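Local coordinates for glutathione transferase o1 (Bombyx mori, PDB 3RBT), which belongs to the Omega class of glutathione transferases and probably has glutathione-dependent transferase and dehydroascorbate reductase activity, though this may be weak, at residues I123-F137 / L175-L189. Numbering follows the deposited sequence.
Sequences IERFNELIKGSLECF and LDYMVWPWVERLYLL
The segments around I130 and W182, on helices 113-138 and 174-186, run nearly parallel, 3° between directions, with axes 10.4 Å apart at closest approach. Mostly side chains join them; no hydrogen bond crosses. CG2 of V179 lies over one face of the F126 ring, 3.5 Å from its centroid, in a CH-pi contact. The CB of W182 and CG2 of V183 meet the ring edge. CG of F126 stands anti to the backbone N (chi1 -163°), which carries CZ to 3.3 Å from the V179 O. I130 covers a face of the W182 indole: its CG1 lies over the five-membered ring, 3.5 Å from the centroid. CD1 of I130 extends over the six-membered ring. At the indole edge, S133 OG lies 3.5 Å from W182 CD1. S133 OG donates to I130 O at 2.8 Å, beside the backbone bond from L134 N. An alanine in place of W182 would keep CB but remove the indole, and would probably open a gap beneath I130 and beside S133 OG. Further along, L188 CD2 lies over the F137 ring, 3.9 Å from its centroid, and R185 CB touches CE2. The R185 guanidinium leads away to M34 O. P36 and R40 of helix 36-47 also touch W182. The contact is thus a buried, apolar seam in the all-helical C-terminal domain, held by shape and CH-pi packing, with W182 linking it to the thioredoxin-like domain.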
loop_
_atom_site.group_PDB
_atom_site.type_symbol
_atom_site.label_atom_id
_atom_site.label_comp_id
_atom_site.label_asym_id
_atom_site.label_seq_id
_atom_site.Cartn_x
_atom_site.Cartn_y
_atom_site.Cartn_z
ATOM N N ILE A 123 8.517 -3.922 -1.187
ATOM C CA ILE A 123 8.384 -2.528 -0.769
ATOM C C ILE A 123 7.695 -2.441 0.599
ATOM O O ILE A 123 8.168 -1.728 1.495
ATOM C CB ILE A 123 7.670 -1.640 -1.827
ATOM C CG1 ILE A 123 8.536 -1.539 -3.096
ATOM C CG2 ILE A 123 7.424 -0.245 -1.260
ATOM C CD1 ILE A 123 7.767 -1.145 -4.368
ATOM N N GLU A 124 6.592 -3.177 0.761
ATOM C CA GLU A 124 5.910 -3.214 2.044
ATOM C C GLU A 124 6.812 -3.779 3.152
ATOM O O GLU A 124 6.945 -3.169 4.215
ATOM C CB GLU A 124 4.595 -3.983 1.936
ATOM C CG GLU A 124 3.816 -4.077 3.238
ATOM C CD GLU A 124 3.205 -2.755 3.694
ATOM O OE1 GLU A 124 2.830 -2.674 4.889
ATOM O OE2 GLU A 124 3.083 -1.811 2.878
ATOM N N ARG A 125 7.425 -4.937 2.898
ATOM C CA ARG A 125 8.430 -5.510 3.800
ATOM C C ARG A 125 9.537 -4.532 4.223
ATOM O O ARG A 125 9.962 -4.538 5.386
ATOM C CB ARG A 125 9.072 -6.749 3.171
ATOM C CG ARG A 125 8.312 -8.021 3.394
ATOM C CD ARG A 125 8.760 -9.088 2.410
ATOM N NE ARG A 125 7.797 -10.181 2.317
ATOM C CZ ARG A 125 7.565 -10.887 1.215
ATOM N NH1 ARG A 125 8.218 -10.612 0.091
ATOM N NH2 ARG A 125 6.663 -11.861 1.228
ATOM N N PHE A 126 9.995 -3.702 3.282
ATOM C CA PHE A 126 11.039 -2.705 3.543
ATOM C C PHE A 126 10.635 -1.684 4.611
ATOM O O PHE A 126 11.501 -1.064 5.234
ATOM C CB PHE A 126 11.445 -1.985 2.247
ATOM C CG PHE A 126 12.781 -1.239 2.328
ATOM C CD1 PHE A 126 13.990 -1.925 2.259
ATOM C CD2 PHE A 126 12.814 0.153 2.421
ATOM C CE1 PHE A 126 15.219 -1.235 2.315
ATOM C CE2 PHE A 126 14.030 0.855 2.478
ATOM C CZ PHE A 126 15.231 0.164 2.424
ATOM N N ASN A 127 9.329 -1.514 4.832
ATOM C CA ASN A 127 8.854 -0.581 5.872
ATOM C C ASN A 127 9.412 -0.871 7.269
ATOM O O ASN A 127 9.497 0.035 8.104
ATOM C CB ASN A 127 7.321 -0.530 5.925
ATOM C CG ASN A 127 6.721 0.255 4.777
ATOM O OD1 ASN A 127 7.376 1.116 4.172
ATOM N ND2 ASN A 127 5.463 -0.039 4.465
ATOM N N GLU A 128 9.780 -2.130 7.517
ATOM C CA GLU A 128 10.378 -2.519 8.796
ATOM C C GLU A 128 11.797 -1.941 8.960
ATOM O O GLU A 128 12.190 -1.538 10.065
ATOM C CB GLU A 128 10.327 -4.045 9.001
ATOM C CG GLU A 128 8.884 -4.591 9.109
ATOM C CD GLU A 128 8.789 -6.099 9.319
ATOM O OE1 GLU A 128 9.688 -6.842 8.874
ATOM O OE2 GLU A 128 7.792 -6.550 9.926
ATOM N N LEU A 129 12.539 -1.862 7.855
ATOM C CA LEU A 129 13.858 -1.232 7.847
ATOM C C LEU A 129 13.705 0.276 8.055
ATOM O O LEU A 129 14.460 0.886 8.818
ATOM C CB LEU A 129 14.600 -1.574 6.549
ATOM C CG LEU A 129 16.004 -1.080 6.131
ATOM C CD1 LEU A 129 16.817 -0.485 7.250
ATOM C CD2 LEU A 129 16.793 -2.204 5.492
ATOM N N ILE A 130 12.701 0.860 7.404
ATOM C CA ILE A 130 12.387 2.277 7.563
ATOM C C ILE A 130 12.084 2.628 9.033
ATOM O O ILE A 130 12.656 3.589 9.563
ATOM C CB ILE A 130 11.232 2.714 6.630
ATOM C CG1 ILE A 130 11.655 2.589 5.156
ATOM C CG2 ILE A 130 10.800 4.128 6.935
ATOM C CD1 ILE A 130 10.519 2.783 4.158
ATOM N N LYS A 131 11.217 1.842 9.681
ATOM C CA LYS A 131 10.859 2.063 11.093
ATOM C C LYS A 131 12.092 2.059 12.004
ATOM O O LYS A 131 12.281 2.978 12.798
ATOM C CB LYS A 131 9.839 1.026 11.595
ATOM C CG LYS A 131 8.445 1.162 10.991
ATOM C CD LYS A 131 7.518 0.032 11.471
ATOM C CE LYS A 131 6.146 0.136 10.813
ATOM N NZ LYS A 131 5.155 -0.755 11.487
ATOM N N GLY A 132 12.916 1.017 11.874
ATOM C CA GLY A 132 14.180 0.909 12.603
ATOM C C GLY A 132 15.141 2.061 12.337
ATOM O O GLY A 132 15.773 2.575 13.259
ATOM N N SER A 133 15.249 2.478 11.079
ATOM C CA SER A 133 16.141 3.578 10.728
ATOM C C SER A 133 15.636 4.906 11.310
ATOM O O SER A 133 16.429 5.737 11.770
ATOM C CB SER A 133 16.323 3.672 9.211
ATOM O OG SER A 133 15.233 4.347 8.620
ATOM N N LEU A 134 14.316 5.082 11.295
ATOM C CA LEU A 134 13.656 6.256 11.847
ATOM C C LEU A 134 13.975 6.439 13.337
ATOM O O LEU A 134 14.362 7.526 13.767
ATOM C CB LEU A 134 12.144 6.125 11.638
ATOM C CG LEU A 134 11.202 7.316 11.812
ATOM C CD1 LEU A 134 11.494 8.403 10.799
ATOM C CD2 LEU A 134 9.756 6.837 11.653
ATOM N N GLU A 135 13.807 5.366 14.108
ATOM C CA GLU A 135 14.110 5.356 15.533
ATOM C C GLU A 135 15.604 5.584 15.784
ATOM O O GLU A 135 15.988 6.282 16.729
ATOM C CB GLU A 135 13.668 4.021 16.139
ATOM C CG GLU A 135 13.963 3.851 17.627
ATOM C CD GLU A 135 13.513 2.498 18.162
ATOM O OE1 GLU A 135 13.980 2.100 19.246
ATOM O OE2 GLU A 135 12.695 1.825 17.496
ATOM N N CYS A 136 16.430 4.985 14.927
ATOM C CA CYS A 136 17.878 5.087 15.016
ATOM C C CYS A 136 18.343 6.538 14.930
ATOM O O CYS A 136 19.071 7.008 15.800
ATOM C CB CYS A 136 18.539 4.252 13.912
ATOM S SG CYS A 136 20.340 4.136 14.013
ATOM N N PHE A 137 17.899 7.245 13.890
ATOM C CA PHE A 137 18.377 8.603 13.623
ATOM C C PHE A 137 17.769 9.608 14.597
ATOM O O PHE A 137 18.228 10.749 14.698
ATOM C CB PHE A 137 18.093 9.015 12.172
ATOM C CG PHE A 137 18.674 8.080 11.136
ATOM C CD1 PHE A 137 19.684 7.169 11.464
ATOM C CD2 PHE A 137 18.233 8.136 9.822
ATOM C CE1 PHE A 137 20.220 6.319 10.506
ATOM C CE2 PHE A 137 18.758 7.295 8.856
ATOM C CZ PHE A 137 19.754 6.377 9.197
ATOM N N LEU A 175 11.851 -1.326 -7.732
ATOM C CA LEU A 175 12.237 -1.759 -6.381
ATOM C C LEU A 175 13.586 -1.145 -5.940
ATOM O O LEU A 175 13.690 -0.591 -4.842
ATOM C CB LEU A 175 12.243 -3.290 -6.263
ATOM C CG LEU A 175 12.571 -3.892 -4.888
ATOM C CD1 LEU A 175 11.577 -3.420 -3.792
ATOM C CD2 LEU A 175 12.624 -5.414 -4.953
ATOM N N ASP A 176 14.596 -1.213 -6.806
ATOM C CA ASP A 176 15.887 -0.578 -6.530
ATOM C C ASP A 176 15.780 0.877 -6.056
ATOM O O ASP A 176 16.340 1.233 -5.025
ATOM C CB ASP A 176 16.791 -0.672 -7.756
ATOM C CG ASP A 176 17.041 -2.098 -8.166
ATOM O OD1 ASP A 176 17.912 -2.760 -7.553
ATOM O OD2 ASP A 176 16.346 -2.563 -9.094
ATOM N N TYR A 177 15.057 1.709 -6.801
ATOM C CA TYR A 177 14.937 3.123 -6.452
ATOM C C TYR A 177 14.025 3.376 -5.240
ATOM O O TYR A 177 14.274 4.307 -4.474
ATOM C CB TYR A 177 14.469 3.954 -7.650
ATOM C CG TYR A 177 15.478 4.048 -8.787
ATOM C CD1 TYR A 177 15.154 3.612 -10.071
ATOM C CD2 TYR A 177 16.745 4.588 -8.578
ATOM C CE1 TYR A 177 16.071 3.709 -11.113
ATOM C CE2 TYR A 177 17.662 4.689 -9.614
ATOM C CZ TYR A 177 17.324 4.242 -10.873
ATOM O OH TYR A 177 18.244 4.341 -11.896
ATOM N N MET A 178 12.980 2.559 -5.078
ATOM C CA MET A 178 12.073 2.679 -3.926
ATOM C C MET A 178 12.811 2.470 -2.603
ATOM O O MET A 178 12.511 3.109 -1.601
ATOM C CB MET A 178 10.913 1.672 -4.019
ATOM C CG MET A 178 9.838 1.993 -5.083
ATOM S SD MET A 178 9.252 3.698 -5.087
ATOM C CE MET A 178 7.967 3.643 -3.863
ATOM N N VAL A 179 13.784 1.574 -2.631
ATOM C CA VAL A 179 14.505 1.112 -1.460
ATOM C C VAL A 179 15.751 1.972 -1.169
ATOM O O VAL A 179 16.162 2.125 -0.006
ATOM C CB VAL A 179 14.860 -0.389 -1.693
ATOM C CG1 VAL A 179 16.229 -0.745 -1.260
ATOM C CG2 VAL A 179 13.782 -1.306 -1.090
ATOM N N TRP A 180 16.318 2.556 -2.222
ATOM C CA TRP A 180 17.607 3.238 -2.127
ATOM C C TRP A 180 17.729 4.352 -1.074
ATOM O O TRP A 180 18.726 4.383 -0.353
ATOM C CB TRP A 180 18.090 3.753 -3.491
ATOM C CG TRP A 180 19.489 4.296 -3.383
ATOM C CD1 TRP A 180 19.879 5.591 -3.501
ATOM C CD2 TRP A 180 20.672 3.545 -3.067
ATOM N NE1 TRP A 180 21.241 5.699 -3.297
ATOM C CE2 TRP A 180 21.745 4.453 -3.023
ATOM C CE3 TRP A 180 20.920 2.188 -2.807
ATOM C CZ2 TRP A 180 23.062 4.046 -2.759
ATOM C CZ3 TRP A 180 22.217 1.789 -2.526
ATOM C CH2 TRP A 180 23.273 2.714 -2.502
ATOM N N PRO A 181 16.745 5.273 -0.990
ATOM C CA PRO A 181 16.953 6.394 -0.076
ATOM C C PRO A 181 17.380 5.985 1.343
ATOM O O PRO A 181 18.299 6.589 1.889
ATOM C CB PRO A 181 15.586 7.095 -0.077
ATOM C CG PRO A 181 15.089 6.849 -1.448
ATOM C CD PRO A 181 15.469 5.420 -1.716
ATOM N N TRP A 182 16.751 4.957 1.907
ATOM C CA TRP A 182 17.106 4.488 3.242
ATOM C C TRP A 182 18.458 3.787 3.264
ATOM O O TRP A 182 19.235 3.982 4.196
ATOM C CB TRP A 182 15.992 3.622 3.845
ATOM C CG TRP A 182 14.786 4.468 4.126
ATOM C CD1 TRP A 182 14.471 5.098 5.309
ATOM C CD2 TRP A 182 13.755 4.819 3.200
ATOM N NE1 TRP A 182 13.301 5.804 5.168
ATOM C CE2 TRP A 182 12.843 5.653 3.883
ATOM C CE3 TRP A 182 13.505 4.500 1.855
ATOM C CZ2 TRP A 182 11.695 6.168 3.267
ATOM C CZ3 TRP A 182 12.370 5.016 1.247
ATOM C CH2 TRP A 182 11.484 5.846 1.952
ATOM N N VAL A 183 18.752 3.012 2.220
ATOM C CA VAL A 183 20.049 2.348 2.108
ATOM C C VAL A 183 21.211 3.363 2.063
ATOM O O VAL A 183 22.219 3.194 2.747
ATOM C CB VAL A 183 20.085 1.351 0.922
ATOM C CG1 VAL A 183 21.477 0.752 0.750
ATOM C CG2 VAL A 183 19.072 0.238 1.149
ATOM N N GLU A 184 21.056 4.424 1.275
ATOM C CA GLU A 184 22.086 5.461 1.176
ATOM C C GLU A 184 22.346 6.131 2.533
ATOM O O GLU A 184 23.492 6.449 2.868
ATOM C CB GLU A 184 21.671 6.511 0.159
ATOM C CG GLU A 184 22.800 7.381 -0.330
ATOM C CD GLU A 184 22.303 8.405 -1.316
ATOM O OE1 GLU A 184 21.866 9.492 -0.871
ATOM O OE2 GLU A 184 22.333 8.114 -2.535
ATOM N N ARG A 185 21.267 6.344 3.291
ATOM C CA ARG A 185 21.341 6.920 4.633
ATOM C C ARG A 185 22.070 6.021 5.628
ATOM O O ARG A 185 22.770 6.521 6.500
ATOM C CB ARG A 185 19.950 7.282 5.154
ATOM C CG ARG A 185 19.426 8.572 4.546
ATOM C CD ARG A 185 17.913 8.722 4.665
ATOM N NE ARG A 185 17.508 10.028 4.144
ATOM C CZ ARG A 185 17.421 10.329 2.847
ATOM N NH1 ARG A 185 17.705 9.419 1.923
ATOM N NH2 ARG A 185 17.058 11.551 2.469
ATOM N N LEU A 186 21.930 4.705 5.473
ATOM C CA LEU A 186 22.576 3.748 6.383
ATOM C C LEU A 186 24.090 3.898 6.461
ATOM O O LEU A 186 24.675 3.678 7.521
ATOM C CB LEU A 186 22.211 2.304 6.036
ATOM C CG LEU A 186 20.738 1.929 6.211
ATOM C CD1 LEU A 186 20.498 0.474 5.824
ATOM C CD2 LEU A 186 20.251 2.207 7.635
ATOM N N TYR A 187 24.716 4.275 5.342
ATOM C CA TYR A 187 26.167 4.491 5.298
ATOM C C TYR A 187 26.661 5.505 6.349
ATOM O O TYR A 187 27.827 5.476 6.727
ATOM C CB TYR A 187 26.628 4.916 3.892
ATOM C CG TYR A 187 26.463 3.858 2.805
ATOM C CD1 TYR A 187 27.342 2.777 2.703
ATOM C CD2 TYR A 187 25.447 3.960 1.863
ATOM C CE1 TYR A 187 27.194 1.815 1.696
ATOM C CE2 TYR A 187 25.290 3.014 0.856
ATOM C CZ TYR A 187 26.159 1.944 0.781
ATOM O OH TYR A 187 25.992 1.018 -0.219
ATOM N N LEU A 188 25.777 6.390 6.823
ATOM C CA LEU A 188 26.147 7.341 7.876
ATOM C C LEU A 188 26.640 6.605 9.132
ATOM O O LEU A 188 27.441 7.142 9.895
ATOM C CB LEU A 188 24.991 8.298 8.218
ATOM C CG LEU A 188 23.751 7.822 8.998
ATOM C CD1 LEU A 188 23.994 7.764 10.497
ATOM C CD2 LEU A 188 22.548 8.712 8.721
ATOM N N LEU A 189 26.162 5.375 9.317
ATOM C CA LEU A 189 26.470 4.579 10.496
ATOM C C LEU A 189 27.954 4.227 10.579
ATOM O O LEU A 189 28.447 3.865 11.643
ATOM C CB LEU A 189 25.621 3.302 10.524
ATOM C CG LEU A 189 24.854 3.070 11.827
ATOM C CD1 LEU A 189 23.436 3.594 11.689
ATOM C CD2 LEU A 189 24.843 1.597 12.231
#